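Long-range contact in membrane-anchored mycosin mycp1 (Mycobacterium thermoresistibile, PDB 4HVL), which is a subtilisin-like serine protease of the mycosin family and an essential component of the ESX-1 (type VII) secretion system: residues Y49-A59 with V360-T368. Sequence-based numbering, arbitrary orientation.
Sequences YLRLTEAHKFA and VIDPVAALT
R51 and D362 form a salt bridge, NH2 to OD1 at 3.0 Å, with guanidinium and carboxylate planes 89° apart, so a single nitrogen meets a single oxygen rather than a paired, coplanar fork. A bend at chi3 brings the arginine chain past V364, whose CB lies 3.8 Å from NH2. D362 OD1 has further partners: as N-cap of helix 363-368 it accepts from A365 N at 3.3 Å, the donor standing well above the carboxylate plane. OD1 also accepts a hydrogen bond from a water that donates to L50 O and accepts from V364 N. That water lies over the guanidinium face, joining the C-terminal end of one helix to the first turn of the other. R51, at positive phi, closes helix 45-50 in a Schellman motif and occupies the N-cap position of helix 52-55. In this subtilisin fold the contact packs the junction of helices 45-50 and 52-55 against the short C-terminal helix, away from the catalytic and zinc sites, with L50 and I361 also reaching helix 311-328. Next to the salt bridge, L50 CD2 lies 3.9 Å from I361 CG1 and 4.0 Å from P363 CD, while V360 CG1 meets the Y49 ring at its edge, in plane. A55 CB touches both P363 CB and L367 CD1, the latter 3.9 Å away, and V364 CG2 leans on E54 CG. At the far end T368 CG2 sits 3.5 Å from the F58 ring centroid, only 2° off the normal, a CH-pi contact. T368 chi1 of 65° puts this methyl anti to the carbonyl carbon and turns OG1 back to donate to V364 O.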
ATOM      1  N   TYR A  49      -3.312  13.928  13.823  1.00 24.42           N
ATOM      2  CA  TYR A  49      -4.510  13.963  12.990  1.00 25.02           C
ATOM      3  C   TYR A  49      -5.396  12.710  13.141  1.00 24.07           C
ATOM      4  O   TYR A  49      -6.611  12.813  13.191  1.00 23.67           O
ATOM      5  CB  TYR A  49      -4.079  14.116  11.534  1.00 25.63           C
ATOM      6  CG  TYR A  49      -5.169  14.461  10.561  1.00 28.61           C
ATOM      7  CD1 TYR A  49      -5.521  15.789  10.314  1.00 31.00           C
ATOM      8  CD2 TYR A  49      -5.825  13.463   9.851  1.00 29.86           C
ATOM      9  CE1 TYR A  49      -6.516  16.108   9.400  1.00 33.34           C
ATOM     10  CE2 TYR A  49      -6.812  13.769   8.936  1.00 31.41           C
ATOM     11  CZ  TYR A  49      -7.156  15.083   8.711  1.00 33.24           C
ATOM     12  OH  TYR A  49      -8.141  15.356   7.789  1.00 36.76           O
ATOM     13  N   LEU A  50      -4.763  11.540  13.215  1.00 22.25           N
ATOM     14  CA  LEU A  50      -5.472  10.259  13.282  1.00 22.20           C
ATOM     15  C   LEU A  50      -5.743   9.822  14.724  1.00 22.64           C
ATOM     16  O   LEU A  50      -6.377   8.793  14.961  1.00 22.00           O
ATOM     17  CB  LEU A  50      -4.678   9.181  12.538  1.00 21.14           C
ATOM     18  CG  LEU A  50      -4.525   9.333  11.018  1.00 21.11           C
ATOM     19  CD1 LEU A  50      -3.570   8.283  10.469  1.00 21.58           C
ATOM     20  CD2 LEU A  50      -5.875   9.228  10.328  1.00 21.78           C
ATOM     21  N   ARG A  51      -5.245  10.604  15.671  1.00 24.05           N
ATOM     22  CA  ARG A  51      -5.475  10.397  17.117  1.00 26.61           C
ATOM     23  C   ARG A  51      -4.964   9.035  17.573  1.00 25.17           C
ATOM     24  O   ARG A  51      -5.655   8.313  18.284  1.00 24.52           O
ATOM     25  CB  ARG A  51      -6.956  10.570  17.478  1.00 29.62           C
ATOM     26  CG  ARG A  51      -7.565  11.864  16.972  1.00 33.63           C
ATOM     27  CD  ARG A  51      -8.800  12.298  17.747  1.00 38.58           C
ATOM     28  NE  ARG A  51     -10.003  11.479  17.523  1.00 44.79           N
ATOM     29  CZ  ARG A  51     -10.871  11.611  16.508  1.00 50.36           C
ATOM     30  NH1 ARG A  51     -10.677  12.526  15.555  1.00 53.65           N
ATOM     31  NH2 ARG A  51     -11.950  10.817  16.431  1.00 50.20           N
ATOM     32  N   LEU A  52      -3.747   8.697  17.155  1.00 24.77           N
ATOM     33  CA  LEU A  52      -3.175   7.373  17.412  1.00 25.04           C
ATOM     34  C   LEU A  52      -3.048   7.069  18.905  1.00 25.52           C
ATOM     35  O   LEU A  52      -3.359   5.957  19.358  1.00 23.81           O
ATOM     36  CB  LEU A  52      -1.819   7.210  16.707  1.00 24.80           C
ATOM     37  CG  LEU A  52      -1.810   7.178  15.167  1.00 24.58           C
ATOM     38  CD1 LEU A  52      -0.436   6.796  14.649  1.00 24.44           C
ATOM     39  CD2 LEU A  52      -2.862   6.235  14.595  1.00 25.03           C
ATOM     40  N   THR A  53      -2.612   8.072  19.661  1.00 26.97           N
ATOM     41  CA  THR A  53      -2.529   7.986  21.108  1.00 28.57           C
ATOM     42  C   THR A  53      -3.855   7.512  21.714  1.00 29.03           C
ATOM     43  O   THR A  53      -3.879   6.598  22.527  1.00 31.42           O
ATOM     44  CB  THR A  53      -2.149   9.359  21.714  1.00 29.87           C
ATOM     45  OG1 THR A  53      -0.887   9.782  21.186  1.00 30.14           O
ATOM     46  CG2 THR A  53      -2.035   9.268  23.184  1.00 30.93           C
ATOM     47  N   GLU A  54      -4.956   8.123  21.312  1.00 28.53           N
ATOM     48  CA  GLU A  54      -6.267   7.720  21.813  1.00 29.58           C
ATOM     49  C   GLU A  54      -6.631   6.316  21.307  1.00 27.48           C
ATOM     50  O   GLU A  54      -7.103   5.469  22.077  1.00 26.56           O
ATOM     51  CB  GLU A  54      -7.319   8.731  21.373  1.00 32.06           C
ATOM     52  CG  GLU A  54      -8.714   8.528  21.945  1.00 36.64           C
ATOM     53  CD  GLU A  54      -8.791   8.729  23.449  1.00 39.98           C
ATOM     54  OE1 GLU A  54      -7.848   9.312  24.027  1.00 42.59           O
ATOM     55  OE2 GLU A  54      -9.798   8.297  24.061  1.00 45.22           O
ATOM     56  N   ALA A  55      -6.410   6.071  20.019  1.00 24.56           N
ATOM     57  CA  ALA A  55      -6.762   4.787  19.440  1.00 24.27           C
ATOM     58  C   ALA A  55      -6.112   3.633  20.204  1.00 24.46           C
ATOM     59  O   ALA A  55      -6.745   2.580  20.383  1.00 24.28           O
ATOM     60  CB  ALA A  55      -6.393   4.721  17.962  1.00 23.05           C
ATOM     61  N   HIS A  56      -4.871   3.836  20.654  1.00 24.57           N
ATOM     62  CA  HIS A  56      -4.134   2.802  21.397  1.00 25.07           C
ATOM     63  C   HIS A  56      -4.681   2.464  22.777  1.00 26.57           C
ATOM     64  O   HIS A  56      -4.231   1.487  23.378  1.00 27.24           O
ATOM     65  CB  HIS A  56      -2.652   3.143  21.532  1.00 25.12           C
ATOM     66  CG  HIS A  56      -1.901   3.077  20.236  1.00 25.04           C
ATOM     67  ND1 HIS A  56      -0.718   3.756  20.026  1.00 24.92           N
ATOM     68  CD2 HIS A  56      -2.178   2.433  19.076  1.00 24.15           C
ATOM     69  CE1 HIS A  56      -0.306   3.545  18.790  1.00 24.42           C
ATOM     70  NE2 HIS A  56      -1.181   2.756  18.189  1.00 24.02           N
ATOM     71  N   LYS A  57      -5.613   3.257  23.308  1.00 27.72           N
ATOM     72  CA  LYS A  57      -6.337   2.838  24.505  1.00 28.78           C
ATOM     73  C   LYS A  57      -7.215   1.620  24.170  1.00 27.83           C
ATOM     74  O   LYS A  57      -7.551   0.832  25.050  1.00 27.89           O
ATOM     75  CB  LYS A  57      -7.193   3.983  25.079  1.00 31.72           C
ATOM     76  CG  LYS A  57      -6.408   5.250  25.425  1.00 33.90           C
ATOM     77  CD  LYS A  57      -7.110   6.160  26.442  1.00 38.34           C
ATOM     78  CE  LYS A  57      -8.614   6.278  26.188  1.00 40.31           C
ATOM     79  NZ  LYS A  57      -9.216   7.538  26.717  1.00 42.85           N
ATOM     80  N   PHE A  58      -7.565   1.461  22.891  1.00 26.06           N
ATOM     81  CA  PHE A  58      -8.562   0.483  22.464  1.00 26.02           C
ATOM     82  C   PHE A  58      -7.989  -0.751  21.762  1.00 24.99           C
ATOM     83  O   PHE A  58      -8.618  -1.809  21.800  1.00 26.03           O
ATOM     84  CB  PHE A  58      -9.613   1.181  21.601  1.00 26.28           C
ATOM     85  CG  PHE A  58     -10.283   2.316  22.320  1.00 28.08           C
ATOM     86  CD1 PHE A  58     -11.122   2.059  23.408  1.00 29.37           C
ATOM     87  CD2 PHE A  58     -10.021   3.632  21.974  1.00 27.95           C
ATOM     88  CE1 PHE A  58     -11.708   3.096  24.119  1.00 30.35           C
ATOM     89  CE2 PHE A  58     -10.611   4.669  22.664  1.00 29.07           C
ATOM     90  CZ  PHE A  58     -11.455   4.405  23.746  1.00 30.59           C
ATOM     91  N   ALA A  59      -6.800  -0.621  21.175  1.00 22.88           N
ATOM     92  CA  ALA A  59      -6.115  -1.718  20.470  1.00 22.19           C
ATOM     93  C   ALA A  59      -4.697  -1.296  20.068  1.00 21.47           C
ATOM     94  O   ALA A  59      -4.441  -0.120  19.862  1.00 20.26           O
ATOM     95  CB  ALA A  59      -6.892  -2.154  19.232  1.00 22.04           C
ATOM     96  N   VAL A 360     -11.524  10.319   4.728  1.00 19.51           N
ATOM     97  CA  VAL A 360     -10.315  10.135   5.520  1.00 19.27           C
ATOM     98  C   VAL A 360     -10.645   9.226   6.690  1.00 18.82           C
ATOM     99  O   VAL A 360     -11.619   9.471   7.389  1.00 18.87           O
ATOM    100  CB  VAL A 360      -9.742  11.487   6.001  1.00 21.24           C
ATOM    101  CG1 VAL A 360      -8.437  11.278   6.755  1.00 21.96           C
ATOM    102  CG2 VAL A 360      -9.525  12.411   4.802  1.00 22.24           C
ATOM    103  N   ILE A 361      -9.840   8.183   6.899  1.00 17.88           N
ATOM    104  CA  ILE A 361     -10.098   7.263   7.991  1.00 17.61           C
ATOM    105  C   ILE A 361     -10.084   7.962   9.355  1.00 18.24           C
ATOM    106  O   ILE A 361      -9.408   9.002   9.552  1.00 18.57           O
ATOM    107  CB  ILE A 361      -9.111   6.055   8.029  1.00 17.42           C
ATOM    108  CG1 ILE A 361      -7.651   6.520   8.106  1.00 18.12           C
ATOM    109  CG2 ILE A 361      -9.328   5.172   6.823  1.00 17.59           C
ATOM    110  CD1 ILE A 361      -6.716   5.473   8.700  1.00 19.09           C
ATOM    111  N   ASP A 362     -10.840   7.374  10.279  1.00 18.26           N
ATOM    112  CA  ASP A 362     -10.997   7.897  11.624  1.00 19.42           C
ATOM    113  C   ASP A 362     -10.849   6.721  12.598  1.00 19.29           C
ATOM    114  O   ASP A 362     -11.816   6.041  12.940  1.00 19.35           O
ATOM    115  CB  ASP A 362     -12.350   8.611  11.722  1.00 20.98           C
ATOM    116  CG  ASP A 362     -12.576   9.270  13.046  1.00 22.84           C
ATOM    117  OD1 ASP A 362     -11.857   8.979  14.036  1.00 22.66           O
ATOM    118  OD2 ASP A 362     -13.526  10.083  13.099  1.00 26.10           O
ATOM    119  N   PRO A 363      -9.606   6.444  13.015  1.00 19.18           N
ATOM    120  CA  PRO A 363      -9.319   5.283  13.853  1.00 19.18           C
ATOM    121  C   PRO A 363     -10.155   5.143  15.122  1.00 19.60           C
ATOM    122  O   PRO A 363     -10.584   4.029  15.456  1.00 19.12           O
ATOM    123  CB  PRO A 363      -7.844   5.486  14.202  1.00 20.18           C
ATOM    124  CG  PRO A 363      -7.299   6.118  12.983  1.00 20.24           C
ATOM    125  CD  PRO A 363      -8.366   7.131  12.615  1.00 19.83           C
ATOM    126  N   VAL A 364     -10.383   6.253  15.838  1.00 20.04           N
ATOM    127  CA  VAL A 364     -11.119   6.177  17.099  1.00 20.92           C
ATOM    128  C   VAL A 364     -12.573   5.861  16.815  1.00 20.98           C
ATOM    129  O   VAL A 364     -13.156   5.023  17.488  1.00 21.26           O
ATOM    130  CB  VAL A 364     -11.012   7.464  17.922  1.00 22.54           C
ATOM    131  CG1 VAL A 364     -11.991   7.449  19.098  1.00 24.26           C
ATOM    132  CG2 VAL A 364      -9.590   7.644  18.426  1.00 23.29           C
ATOM    133  N   ALA A 365     -13.157   6.533  15.819  1.00 20.69           N
ATOM    134  CA  ALA A 365     -14.507   6.211  15.406  1.00 21.73           C
ATOM    135  C   ALA A 365     -14.592   4.746  14.959  1.00 21.77           C
ATOM    136  O   ALA A 365     -15.529   4.031  15.338  1.00 23.28           O
ATOM    137  CB  ALA A 365     -14.982   7.155  14.306  1.00 22.09           C
ATOM    138  N   ALA A 366     -13.611   4.277  14.188  1.00 20.37           N
ATOM    139  CA  ALA A 366     -13.650   2.898  13.697  1.00 21.04           C
ATOM    140  C   ALA A 366     -13.637   1.909  14.858  1.00 22.51           C
ATOM    141  O   ALA A 366     -14.374   0.941  14.852  1.00 23.73           O
ATOM    142  CB  ALA A 366     -12.495   2.621  12.753  1.00 19.98           C
ATOM    143  N   LEU A 367     -12.796   2.179  15.851  1.00 22.62           N
ATOM    144  CA  LEU A 367     -12.669   1.327  17.030  1.00 24.33           C
ATOM    145  C   LEU A 367     -13.803   1.454  18.043  1.00 26.68           C
ATOM    146  O   LEU A 367     -14.034   0.503  18.803  1.00 27.33           O
ATOM    147  CB  LEU A 367     -11.330   1.589  17.734  1.00 23.60           C
ATOM    148  CG  LEU A 367     -10.114   1.123  16.925  1.00 22.96           C
ATOM    149  CD1 LEU A 367      -8.834   1.725  17.471  1.00 22.91           C
ATOM    150  CD2 LEU A 367     -10.022  -0.392  16.908  1.00 24.62           C
ATOM    151  N   THR A 368     -14.513   2.593  18.056  1.00 27.66           N
ATOM    152  CA  THR A 368     -15.498   2.856  19.143  1.00 30.99           C
ATOM    153  C   THR A 368     -16.863   3.470  18.792  1.00 34.24           C
ATOM    154  O   THR A 368     -17.710   3.572  19.660  1.00 37.53           O
ATOM    155  CB  THR A 368     -14.882   3.801  20.188  1.00 30.52           C
ATOM    156  OG1 THR A 368     -14.624   5.076  19.588  1.00 29.03           O
ATOM    157  CG2 THR A 368     -13.560   3.209  20.757  1.00 30.12           C
TER
HETATM  158  O   HOH W   1      -9.126   8.828  15.288  1.00 24.28           O